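Local coordinates for protein N-acetylneuraminic acid (Sialic acid) synthetase (Leptospira borgpetersenii serovar Hardjo-bovis, PDB 6NCS) that probably makes sialic acid or its 9-phosphate as a manganese-binding member of the NeuB synthase family with a TIM-barrel catalytic domain, at residues 57-68 with 101-112; 228-236 with 245-255. All blocks are in the same frame, centred on the assembly; numbering follows the deposited sequence.

Contact 1 of 2, residues 57-68 with 101-112. With CIT (citric acid), chain D.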
loop_
_atom_site.group_PDB
_atom_site.type_symbol
_atom_site.label_atom_id
_atom_site.label_comp_id
_atom_site.label_asym_id
_atom_site.label_seq_id
_atom_site.Cartn_x
_atom_site.Cartn_y
_atom_site.Cartn_z
ATOM N N ALA A 57 -21.281 -2.636 6.600
ATOM C CA ALA A 57 -21.904 -3.818 7.169
ATOM C C ALA A 57 -21.531 -3.929 8.638
ATOM O O ALA A 57 -20.491 -3.425 9.066
ATOM C CB ALA A 57 -21.474 -5.080 6.407
ATOM N N ILE A 58 -22.392 -4.595 9.412
ATOM C CA ILE A 58 -22.059 -4.985 10.778
ATOM C C ILE A 58 -22.262 -6.493 10.907
ATOM O O ILE A 58 -23.248 -7.049 10.407
ATOM C CB ILE A 58 -22.873 -4.190 11.826
ATOM C CG1 ILE A 58 -22.449 -4.560 13.247
ATOM C CG2 ILE A 58 -24.394 -4.364 11.616
ATOM C CD1 ILE A 58 -22.946 -3.599 14.318
ATOM N N LYS A 59 -21.297 -7.155 11.551
ATOM C CA LYS A 59 -21.211 -8.607 11.576
ATOM C C LYS A 59 -21.296 -9.111 13.013
ATOM O O LYS A 59 -20.692 -8.530 13.920
ATOM C CB LYS A 59 -19.897 -9.082 10.932
ATOM C CG LYS A 59 -19.849 -10.572 10.645
ATOM C CD LYS A 59 -18.466 -10.985 10.142
ATOM C CE LYS A 59 -17.510 -11.084 11.305
ATOM N NZ LYS A 59 -18.197 -11.903 12.362
ATOM N N PHE A 60 -22.046 -10.195 13.214
ATOM C CA PHE A 60 -22.208 -10.838 14.516
ATOM C C PHE A 60 -21.689 -12.276 14.420
ATOM O O PHE A 60 -21.171 -12.695 13.383
ATOM C CB PHE A 60 -23.677 -10.747 14.978
ATOM C CG PHE A 60 -24.112 -9.336 15.325
ATOM C CD1 PHE A 60 -24.038 -8.873 16.630
ATOM C CD2 PHE A 60 -24.563 -8.467 14.338
ATOM C CE1 PHE A 60 -24.415 -7.563 16.955
ATOM C CE2 PHE A 60 -24.943 -7.159 14.648
ATOM C CZ PHE A 60 -24.874 -6.710 15.960
ATOM N N GLN A 61 -21.771 -13.025 15.518
ATOM C CA GLN A 61 -21.297 -14.407 15.554
ATOM C C GLN A 61 -22.425 -15.318 16.012
ATOM O O GLN A 61 -23.088 -15.027 17.012
ATOM C CB GLN A 61 -20.086 -14.576 16.482
ATOM C CG GLN A 61 -18.854 -13.828 15.965
ATOM C CD GLN A 61 -17.641 -13.959 16.863
ATOM O OE1 GLN A 61 -17.582 -14.818 17.739
ATOM N NE2 GLN A 61 -16.665 -13.076 16.658
ATOM N N ALA A 62 -22.619 -16.419 15.287
ATOM C CA ALA A 62 -23.697 -17.378 15.533
ATOM C C ALA A 62 -23.070 -18.726 15.869
ATOM O O ALA A 62 -22.532 -19.406 14.984
ATOM C CB ALA A 62 -24.615 -17.483 14.314
ATOM N N TYR A 63 -23.136 -19.122 17.142
ATOM C CA TYR A 63 -22.340 -20.256 17.589
ATOM C C TYR A 63 -23.001 -20.907 18.789
ATOM O O TYR A 63 -23.849 -20.311 19.460
ATOM C CB TYR A 63 -20.915 -19.826 17.975
ATOM C CG TYR A 63 -20.937 -18.869 19.140
ATOM C CD1 TYR A 63 -21.252 -17.530 18.952
ATOM C CD2 TYR A 63 -20.691 -19.311 20.435
ATOM C CE1 TYR A 63 -21.320 -16.655 20.027
ATOM C CE2 TYR A 63 -20.751 -18.444 21.510
ATOM C CZ TYR A 63 -21.060 -17.118 21.296
ATOM O OH TYR A 63 -21.125 -16.255 22.365
ATOM N N ASN A 64 -22.591 -22.143 19.044
ATOM C CA ASN A 64 -22.831 -22.823 20.311
ATOM C C ASN A 64 -21.503 -22.906 21.055
ATOM O O ASN A 64 -20.506 -23.384 20.500
ATOM C CB ASN A 64 -23.417 -24.217 20.079
ATOM C CG ASN A 64 -23.479 -25.044 21.351
ATOM O OD1 ASN A 64 -22.604 -25.868 21.612
ATOM N ND2 ASN A 64 -24.524 -24.828 22.148
ATOM N N SER A 65 -21.487 -22.422 22.302
ATOM C CA SER A 65 -20.236 -22.303 23.051
ATOM C C SER A 65 -19.521 -23.644 23.180
ATOM O O SER A 65 -18.309 -23.737 22.945
ATOM C CB SER A 65 -20.514 -21.719 24.437
ATOM O OG SER A 65 -21.107 -20.433 24.338
ATOM N N GLU A 66 -20.254 -24.690 23.580
ATOM C CA GLU A 66 -19.640 -26.000 23.780
ATOM C C GLU A 66 -19.107 -26.578 22.471
ATOM O O GLU A 66 -18.039 -27.200 22.445
ATOM C CB GLU A 66 -20.647 -26.956 24.417
ATOM C CG GLU A 66 -20.940 -26.666 25.881
ATOM C CD GLU A 66 -22.045 -25.645 26.086
ATOM O OE1 GLU A 66 -22.530 -25.060 25.092
ATOM O OE2 GLU A 66 -22.439 -25.438 27.254
ATOM N N GLU A 67 -19.847 -26.399 21.377
ATOM C CA GLU A 67 -19.357 -26.853 20.082
ATOM C C GLU A 67 -18.079 -26.113 19.709
ATOM O O GLU A 67 -17.128 -26.703 19.176
ATOM C CB GLU A 67 -20.443 -26.633 19.026
ATOM C CG GLU A 67 -20.250 -27.384 17.725
ATOM C CD GLU A 67 -19.280 -26.708 16.776
ATOM O OE1 GLU A 67 -19.017 -25.490 16.927
ATOM O OE2 GLU A 67 -18.778 -27.409 15.867
ATOM N N ARG A 68 -18.030 -24.823 20.017
ATOM C CA ARG A 68 -16.936 -23.983 19.557
ATOM C C ARG A 68 -15.664 -24.221 20.364
ATOM O O ARG A 68 -14.559 -24.191 19.809
ATOM C CB ARG A 68 -17.366 -22.523 19.636
ATOM C CG ARG A 68 -16.355 -21.523 19.129
ATOM C CD ARG A 68 -16.970 -20.145 19.180
ATOM N NE ARG A 68 -16.052 -19.081 18.798
ATOM C CZ ARG A 68 -16.425 -17.817 18.651
ATOM N NH1 ARG A 68 -17.698 -17.475 18.859
ATOM N NH2 ARG A 68 -15.540 -16.896 18.295
ATOM N N ILE A 101 -27.724 -0.407 6.949
ATOM C CA ILE A 101 -26.420 -1.041 7.059
ATOM C C ILE A 101 -26.651 -2.533 6.865
ATOM O O ILE A 101 -27.700 -3.057 7.254
ATOM C CB ILE A 101 -25.720 -0.721 8.402
ATOM C CG1 ILE A 101 -24.312 -1.328 8.443
ATOM C CG2 ILE A 101 -26.553 -1.180 9.592
ATOM C CD1 ILE A 101 -23.435 -0.803 9.588
ATOM N N LEU A 102 -25.724 -3.203 6.194
ATOM C CA LEU A 102 -25.911 -4.629 5.933
ATOM C C LEU A 102 -25.653 -5.447 7.200
ATOM O O LEU A 102 -24.669 -5.222 7.902
ATOM C CB LEU A 102 -24.994 -5.075 4.797
ATOM C CG LEU A 102 -25.084 -6.527 4.328
ATOM C CD1 LEU A 102 -26.529 -6.991 4.252
ATOM C CD2 LEU A 102 -24.419 -6.643 2.966
ATOM N N PHE A 103 -26.552 -6.387 7.506
ATOM C CA PHE A 103 -26.373 -7.311 8.630
ATOM C C PHE A 103 -25.896 -8.660 8.105
ATOM O O PHE A 103 -26.446 -9.166 7.127
ATOM C CB PHE A 103 -27.690 -7.508 9.398
ATOM C CG PHE A 103 -27.692 -8.705 10.318
ATOM C CD1 PHE A 103 -27.266 -8.589 11.636
ATOM C CD2 PHE A 103 -28.109 -9.956 9.864
ATOM C CE1 PHE A 103 -27.262 -9.684 12.482
ATOM C CE2 PHE A 103 -28.098 -11.055 10.712
ATOM C CZ PHE A 103 -27.674 -10.917 12.012
ATOM N N PHE A 104 -24.888 -9.250 8.750
ATOM C CA PHE A 104 -24.610 -10.670 8.529
ATOM C C PHE A 104 -23.879 -11.219 9.748
ATOM O O PHE A 104 -23.740 -10.544 10.768
ATOM C CB PHE A 104 -23.876 -10.933 7.196
ATOM C CG PHE A 104 -22.438 -10.460 7.118
ATOM C CD1 PHE A 104 -22.104 -9.111 7.206
ATOM C CD2 PHE A 104 -21.425 -11.369 6.829
ATOM C CE1 PHE A 104 -20.772 -8.697 7.082
ATOM C CE2 PHE A 104 -20.106 -10.957 6.685
ATOM C CZ PHE A 104 -19.779 -9.625 6.822
ATOM N N ALA A 105 -23.475 -12.483 9.667
ATOM C CA ALA A 105 -22.882 -13.111 10.834
ATOM C C ALA A 105 -21.962 -14.242 10.408
ATOM O O ALA A 105 -21.999 -14.713 9.267
ATOM C CB ALA A 105 -23.951 -13.646 11.798
ATOM N N THR A 106 -21.134 -14.658 11.353
ATOM C CA THR A 106 -20.248 -15.797 11.179
ATOM C C THR A 106 -20.897 -17.003 11.822
ATOM O O THR A 106 -20.994 -17.037 13.052
ATOM C CB THR A 106 -18.905 -15.516 11.839
ATOM O OG1 THR A 106 -18.325 -14.358 11.237
ATOM C CG2 THR A 106 -17.968 -16.702 11.690
ATOM N N PRO A 107 -21.341 -18.010 11.066
ATOM C CA PRO A 107 -21.759 -19.263 11.702
ATOM C C PRO A 107 -20.545 -20.100 12.067
ATOM O O PRO A 107 -19.545 -20.134 11.347
ATOM C CB PRO A 107 -22.591 -19.951 10.616
ATOM C CG PRO A 107 -21.907 -19.534 9.351
ATOM C CD PRO A 107 -21.478 -18.074 9.601
ATOM N N PHE A 108 -20.637 -20.795 13.192
ATOM C CA PHE A 108 -19.559 -21.668 13.623
ATOM C C PHE A 108 -19.926 -23.134 13.505
ATOM O O PHE A 108 -19.094 -23.992 13.804
ATOM C CB PHE A 108 -19.141 -21.331 15.061
ATOM C CG PHE A 108 -18.319 -20.070 15.164
ATOM C CD1 PHE A 108 -18.912 -18.828 15.039
ATOM C CD2 PHE A 108 -16.946 -20.136 15.363
ATOM C CE1 PHE A 108 -18.151 -17.661 15.119
ATOM C CE2 PHE A 108 -16.182 -18.970 15.446
ATOM C CZ PHE A 108 -16.786 -17.741 15.320
ATOM N N ASP A 109 -21.146 -23.441 13.071
ATOM C CA ASP A 109 -21.543 -24.811 12.791
ATOM C C ASP A 109 -22.664 -24.774 11.767
ATOM O O ASP A 109 -23.166 -23.709 11.405
ATOM C CB ASP A 109 -21.957 -25.560 14.069
ATOM C CG ASP A 109 -23.091 -24.879 14.841
ATOM O OD1 ASP A 109 -23.927 -24.167 14.252
ATOM O OD2 ASP A 109 -23.156 -25.090 16.070
ATOM N N VAL A 110 -23.062 -25.954 11.306
ATOM C CA VAL A 110 -24.045 -26.058 10.230
ATOM C C VAL A 110 -25.437 -25.648 10.712
ATOM O O VAL A 110 -26.154 -24.968 9.962
ATOM C CB VAL A 110 -24.037 -27.475 9.628
ATOM C CG1 VAL A 110 -25.243 -27.690 8.731
ATOM C CG2 VAL A 110 -22.741 -27.689 8.844
ATOM N N PRO A 111 -25.881 -26.016 11.926
ATOM C CA PRO A 111 -27.200 -25.525 12.370
ATOM C C PRO A 111 -27.300 -24.014 12.380
ATOM O O PRO A 111 -28.335 -23.465 11.981
ATOM C CB PRO A 111 -27.339 -26.119 13.778
ATOM C CG PRO A 111 -26.561 -27.383 13.700
ATOM C CD PRO A 111 -25.357 -27.035 12.858
ATOM N N ASN A 112 -26.245 -23.322 12.816
ATOM C CA ASN A 112 -26.274 -21.864 12.808
ATOM C C ASN A 112 -26.232 -21.314 11.386
ATOM O O ASN A 112 -26.895 -20.317 11.084
ATOM C CB ASN A 112 -25.116 -21.305 13.644
ATOM C CG ASN A 112 -25.476 -21.172 15.111
ATOM O OD1 ASN A 112 -26.193 -20.246 15.503
ATOM N ND2 ASN A 112 -24.999 -22.101 15.929
HETATM C C1 CIT D . -15.235 -13.956 12.538
HETATM O O1 CIT D . -16.452 -13.741 12.449
HETATM O O2 CIT D . -14.523 -13.747 11.537
HETATM C C2 CIT D . -14.677 -14.457 13.849
HETATM C C3 CIT D . -13.428 -13.713 14.336
HETATM O O7 CIT D . -13.689 -12.283 14.455
HETATM C C4 CIT D . -13.097 -14.306 15.697
HETATM C C5 CIT D . -12.008 -13.556 16.428
HETATM O O3 CIT D . -11.783 -13.864 17.618
HETATM O O4 CIT D . -11.323 -12.651 15.885
HETATM C C6 CIT D . -12.237 -13.984 13.422
HETATM O O5 CIT D . -12.034 -15.131 12.965
HETATM O O6 CIT D . -11.438 -13.061 13.120
HETATM O O HOH W 1 -26.239 -22.169 18.749
HETATM O O HOH W 2 -20.900 -23.561 17.193
HETATM O O HOH W 3 -18.302 -26.546 13.341
#
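Phe60 and Phe103 meet on one face of a pair of parallel strands, 57-62 and 102-107. Their side chains cross at about a right angle, but the rings are oblique, with planes at 31°, and Phe60 CD2 comes within 3.5 Å of Phe103 CE1. Ala105 fills in beside Phe60, and helix 86-98 covers this face through Phe89. On the other face, the aliphatic part of Lys59 lies over the Phe104 ring. Lys59 CG sits 3.9 Å from the Phe104 ring centroid, almost on the ring normal, a CH-pi contact. Phe104 CG stands between its backbone N and carbonyl carbon (chi1 70°), which turns the ring back toward strand 57-62; Ala57 CB reaches its edge.

Between the two faces, six backbone hydrogen bonds zip the strands, from the Ile58 N to Leu102 O bond to that of Phe108 N with Ala62 O.

Further along, the Arg68 guanidinium lies flat on Phe108, centres 3.8 Å apart and planes at 22°, also a cation-pi pair. NH1 and NH2 of Arg68 both donate to Gln61 OE1, at 2.9 and 3.0 Å, which fixes the rotation of the guanidinium. Beyond it, one water joins Glu67 OE2 to Phe108 O. The negative charges of Glu67 and Asp109 lie near each other, but Arg288 and Lys290 of the second subunit form salt bridges with Glu67. Asn64 and Asp109 each N-cap the helix that follows.

On the Lys59-Thr106 face, Lys59 NZ donates a hydrogen bond to citrate O1 at 2.5 Å; Lys59 is also salt-bridged to Glu31. Citrate probably came from the crystallisation liquor. Neighbouring parallel strands, each followed by a helix, with polar side chains at the ligand pocket, are characteristic of a TIM barrel.

Contact 2 of 2, residues 228-236 with 245-255. With MN (manganese (II) ion), chain C.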
loop_
_atom_site.group_PDB
_atom_site.type_symbol
_atom_site.label_atom_id
_atom_site.label_comp_id
_atom_site.label_asym_id
_atom_site.label_seq_id
_atom_site.Cartn_x
_atom_site.Cartn_y
_atom_site.Cartn_z
ATOM N N ILE A 228 -12.318 -4.386 4.257
ATOM C CA ILE A 228 -11.677 -4.232 5.559
ATOM C C ILE A 228 -12.656 -4.691 6.622
ATOM O O ILE A 228 -13.812 -4.240 6.643
ATOM C CB ILE A 228 -11.244 -2.779 5.837
ATOM C CG1 ILE A 228 -10.116 -2.356 4.893
ATOM C CG2 ILE A 228 -10.816 -2.625 7.297
ATOM C CD1 ILE A 228 -8.758 -3.019 5.223
ATOM N N GLU A 229 -12.195 -5.576 7.506
ATOM C CA GLU A 229 -12.952 -5.983 8.678
ATOM C C GLU A 229 -12.198 -5.508 9.915
ATOM O O GLU A 229 -10.980 -5.685 10.007
ATOM C CB GLU A 229 -13.145 -7.505 8.706
ATOM C CG GLU A 229 -14.010 -7.978 9.855
ATOM C CD GLU A 229 -14.208 -9.481 9.848
ATOM O OE1 GLU A 229 -13.719 -10.155 10.775
ATOM O OE2 GLU A 229 -14.846 -9.990 8.908
ATOM N N LYS A 230 -12.913 -4.888 10.847
ATOM C CA LYS A 230 -12.305 -4.333 12.052
ATOM C C LYS A 230 -13.228 -4.593 13.228
ATOM O O LYS A 230 -14.426 -4.312 13.140
ATOM C CB LYS A 230 -12.058 -2.823 11.879
ATOM C CG LYS A 230 -11.570 -2.084 13.121
ATOM C CD LYS A 230 -10.140 -2.446 13.487
ATOM C CE LYS A 230 -9.810 -1.985 14.912
ATOM N NZ LYS A 230 -8.433 -2.430 15.329
ATOM N N HIS A 231 -12.692 -5.146 14.317
ATOM C CA HIS A 231 -13.529 -5.355 15.492
ATOM C C HIS A 231 -14.022 -4.017 16.024
ATOM O O HIS A 231 -13.361 -2.983 15.889
ATOM C CB HIS A 231 -12.771 -6.103 16.587
ATOM C CG HIS A 231 -12.609 -7.565 16.312
ATOM N ND1 HIS A 231 -13.227 -8.535 17.070
ATOM C CD2 HIS A 231 -11.910 -8.221 15.355
ATOM C CE1 HIS A 231 -12.914 -9.728 16.596
ATOM N NE2 HIS A 231 -12.114 -9.564 15.556
ATOM N N TYR A 232 -15.187 -4.052 16.661
ATOM C CA TYR A 232 -15.957 -2.842 16.886
ATOM C C TYR A 232 -16.669 -2.916 18.229
ATOM O O TYR A 232 -17.173 -3.972 18.626
ATOM C CB TYR A 232 -16.934 -2.651 15.712
ATOM C CG TYR A 232 -18.070 -1.698 15.965
ATOM C CD1 TYR A 232 -17.831 -0.355 16.233
ATOM C CD2 TYR A 232 -19.389 -2.132 15.904
ATOM C CE1 TYR A 232 -18.877 0.520 16.468
ATOM C CE2 TYR A 232 -20.441 -1.256 16.123
ATOM C CZ TYR A 232 -20.176 0.066 16.406
ATOM O OH TYR A 232 -21.217 0.936 16.630
ATOM N N THR A 233 -16.665 -1.792 18.942
ATOM C CA THR A 233 -17.330 -1.649 20.230
ATOM C C THR A 233 -17.913 -0.247 20.292
ATOM O O THR A 233 -17.374 0.679 19.683
ATOM C CB THR A 233 -16.360 -1.870 21.406
ATOM O OG1 THR A 233 -17.049 -1.695 22.651
ATOM C CG2 THR A 233 -15.186 -0.885 21.348
ATOM N N VAL A 234 -19.022 -0.079 21.021
ATOM C CA VAL A 234 -19.478 1.292 21.231
ATOM C C VAL A 234 -18.724 1.983 22.353
ATOM O O VAL A 234 -18.784 3.214 22.450
ATOM C CB VAL A 234 -20.988 1.406 21.510
ATOM C CG1 VAL A 234 -21.788 0.934 20.297
ATOM C CG2 VAL A 234 -21.366 0.673 22.781
ATOM N N ASP A 235 -17.985 1.235 23.178
ATOM C CA ASP A 235 -17.324 1.810 24.345
ATOM C C ASP A 235 -16.323 0.820 24.930
ATOM O O ASP A 235 -16.722 -0.183 25.529
ATOM C CB ASP A 235 -18.382 2.201 25.380
ATOM C CG ASP A 235 -17.816 2.984 26.560
ATOM O OD1 ASP A 235 -16.586 3.198 26.641
ATOM O OD2 ASP A 235 -18.629 3.382 27.416
ATOM N N ARG A 236 -15.022 1.078 24.757
ATOM C CA ARG A 236 -14.025 0.179 25.329
ATOM C C ARG A 236 -14.096 0.146 26.852
ATOM O O ARG A 236 -13.733 -0.865 27.462
ATOM C CB ARG A 236 -12.612 0.574 24.884
ATOM C CG ARG A 236 -12.238 0.073 23.489
ATOM C CD ARG A 236 -10.741 0.216 23.212
ATOM N NE ARG A 236 -10.350 1.614 23.097
ATOM C CZ ARG A 236 -10.446 2.329 21.977
ATOM N NH1 ARG A 236 -10.917 1.780 20.864
ATOM N NH2 ARG A 236 -10.067 3.602 21.970
ATOM N N ILE A 245 -8.911 -4.916 21.051
ATOM C CA ILE A 245 -8.662 -4.793 19.615
ATOM C C ILE A 245 -9.833 -4.151 18.879
ATOM O O ILE A 245 -9.877 -4.193 17.644
ATOM C CB ILE A 245 -8.311 -6.149 18.984
ATOM C CG1 ILE A 245 -9.467 -7.143 19.135
ATOM C CG2 ILE A 245 -7.025 -6.707 19.579
ATOM C CD1 ILE A 245 -9.364 -8.313 18.178
ATOM N N SER A 246 -10.769 -3.539 19.595
ATOM C CA SER A 246 -11.980 -3.016 18.978
ATOM C C SER A 246 -11.923 -1.501 18.824
ATOM O O SER A 246 -11.468 -0.787 19.718
ATOM C CB SER A 246 -13.213 -3.404 19.791
ATOM O OG SER A 246 -13.397 -4.805 19.784
ATOM N N ALA A 247 -12.407 -1.020 17.680
ATOM C CA ALA A 247 -12.495 0.405 17.395
ATOM C C ALA A 247 -13.816 0.956 17.909
ATOM O O ALA A 247 -14.858 0.314 17.778
ATOM C CB ALA A 247 -12.391 0.645 15.887
ATOM N N GLU A 248 -13.774 2.144 18.493
ATOM C CA GLU A 248 -14.995 2.813 18.928
ATOM C C GLU A 248 -15.643 3.520 17.739
ATOM O O GLU A 248 -15.045 3.628 16.672
ATOM C CB GLU A 248 -14.668 3.759 20.082
ATOM C CG GLU A 248 -14.352 3.020 21.387
ATOM C CD GLU A 248 -14.005 3.946 22.523
ATOM O OE1 GLU A 248 -13.731 5.142 22.267
ATOM O OE2 GLU A 248 -14.006 3.470 23.679
ATOM N N PRO A 249 -16.891 3.990 17.877
ATOM C CA PRO A 249 -17.585 4.553 16.701
ATOM C C PRO A 249 -16.852 5.694 16.007
ATOM O O PRO A 249 -16.830 5.730 14.770
ATOM C CB PRO A 249 -18.921 5.018 17.286
ATOM C CG PRO A 249 -19.164 4.077 18.415
ATOM C CD PRO A 249 -17.812 3.855 19.028
ATOM N N LYS A 250 -16.269 6.638 16.753
ATOM C CA LYS A 250 -15.546 7.721 16.092
ATOM C C LYS A 250 -14.322 7.200 15.343
ATOM O O LYS A 250 -13.966 7.737 14.284
ATOM C CB LYS A 250 -15.145 8.786 17.118
ATOM N N GLU A 251 -13.677 6.153 15.861
ATOM C CA GLU A 251 -12.545 5.558 15.159
ATOM C C GLU A 251 -13.003 4.776 13.932
ATOM O O GLU A 251 -12.343 4.808 12.886
ATOM C CB GLU A 251 -11.747 4.685 16.127
ATOM C CG GLU A 251 -11.312 5.469 17.378
ATOM C CD GLU A 251 -10.930 4.584 18.548
ATOM O OE1 GLU A 251 -11.344 3.406 18.575
ATOM O OE2 GLU A 251 -10.211 5.073 19.448
ATOM N N LEU A 252 -14.137 4.074 14.035
ATOM C CA LEU A 252 -14.719 3.431 12.859
ATOM C C LEU A 252 -15.048 4.457 11.780
ATOM O O LEU A 252 -14.826 4.212 10.587
ATOM C CB LEU A 252 -15.974 2.649 13.260
ATOM C CG LEU A 252 -16.724 1.867 12.176
ATOM C CD1 LEU A 252 -15.849 0.822 11.518
ATOM C CD2 LEU A 252 -17.985 1.220 12.762
ATOM N N ALA A 253 -15.611 5.599 12.177
ATOM C CA ALA A 253 -15.936 6.634 11.200
ATOM C C ALA A 253 -14.674 7.163 10.533
ATOM O O ALA A 253 -14.668 7.445 9.329
ATOM C CB ALA A 253 -16.700 7.770 11.875
ATOM N N LYS A 254 -13.597 7.315 11.305
ATOM C CA LYS A 254 -12.327 7.734 10.719
ATOM C C LYS A 254 -11.766 6.667 9.787
ATOM O O LYS A 254 -11.184 6.996 8.745
ATOM C CB LYS A 254 -11.329 8.065 11.833
ATOM C CG LYS A 254 -10.010 8.623 11.369
ATOM C CD LYS A 254 -10.219 9.989 10.738
ATOM C CE LYS A 254 -9.205 10.997 11.239
ATOM N NZ LYS A 254 -9.523 12.356 10.721
ATOM N N LEU A 255 -11.927 5.384 10.142
ATOM C CA LEU A 255 -11.517 4.310 9.240
ATOM C C LEU A 255 -12.232 4.430 7.908
ATOM O O LEU A 255 -11.616 4.289 6.846
ATOM C CB LEU A 255 -11.802 2.944 9.873
ATOM C CG LEU A 255 -11.519 1.689 9.040
ATOM C CD1 LEU A 255 -10.034 1.563 8.650
ATOM C CD2 LEU A 255 -11.972 0.455 9.824
HETATM MN MN MN C . -11.708 -11.387 14.361
HETATM O O HOH W 4 -12.381 -10.330 12.852
HETATM O O HOH W 5 -9.786 -5.244 15.177
HETATM O O HOH W 6 -15.476 -6.709 18.879
#
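Ile245 CD1 sits over the centre of one face of the His231 ring, 3.8 Å from its centroid. The two side chains lie side by side and point the same way. His231 NE2 binds manganese at 2.2 Å, and His210 supplies another ligand. The methyl thus backs a metal ligand.

With chi1 at 163°, the Tyr232 ring swings away from its own N and comes back to the helix start. Leu252 CD2 rests on one ring face, off centre at 4.1 Å from the centroid, while Pro249 CG meets the ring edge. The Leu255 CD2 methyl drops into the notch between Ile228 CG2 and Lys230 CB. Ala247 CB lies against the Lys230 chain at CG and CE, and Thr233 CG2 against Ser246 CB.

Two backbone bonds flank the Tyr232-Ala247 bridge: Ala247 N to His231 O, and Thr233 N to Ala247 O.

Arg236 closes the outer end. It grips Glu251 end-on, the two flat groups nearly coplanar: NH1 to OE1 at 2.8 Å and NH2 to OE2 at 2.9 Å. The Glu248 carboxylate stacks over the guanidinium, while its OE2 accepts from Arg236 N.

This is a strand-loop-helix unit of a TIM barrel, with manganese ligand His231 on the strand side.

Overall arrangement
Both contacts are largely buried and belong to one parallel barrel sheet, where strand 27-33 lies between strands 57-62 and 227-231. Contact 1 pairs two neighbouring strands, so a ladder of backbone bonds dominates. Contact 2 instead folds a loop and helix back onto the end of a strand, with two backbone-to-backbone bonds beside side-chain packing and salt bridges. They touch where Ile58 CD1 packs on Tyr232 and Lys59 nears Glu229. Both reach the pocket holding manganese and citrate: contact 1 contributes citrate-binding groups, contact 2 a metal ligand. Their polar rims differ. Contact 1 meets the second subunit, whereas contact 2 closes with a salt-bridge network within its own chain.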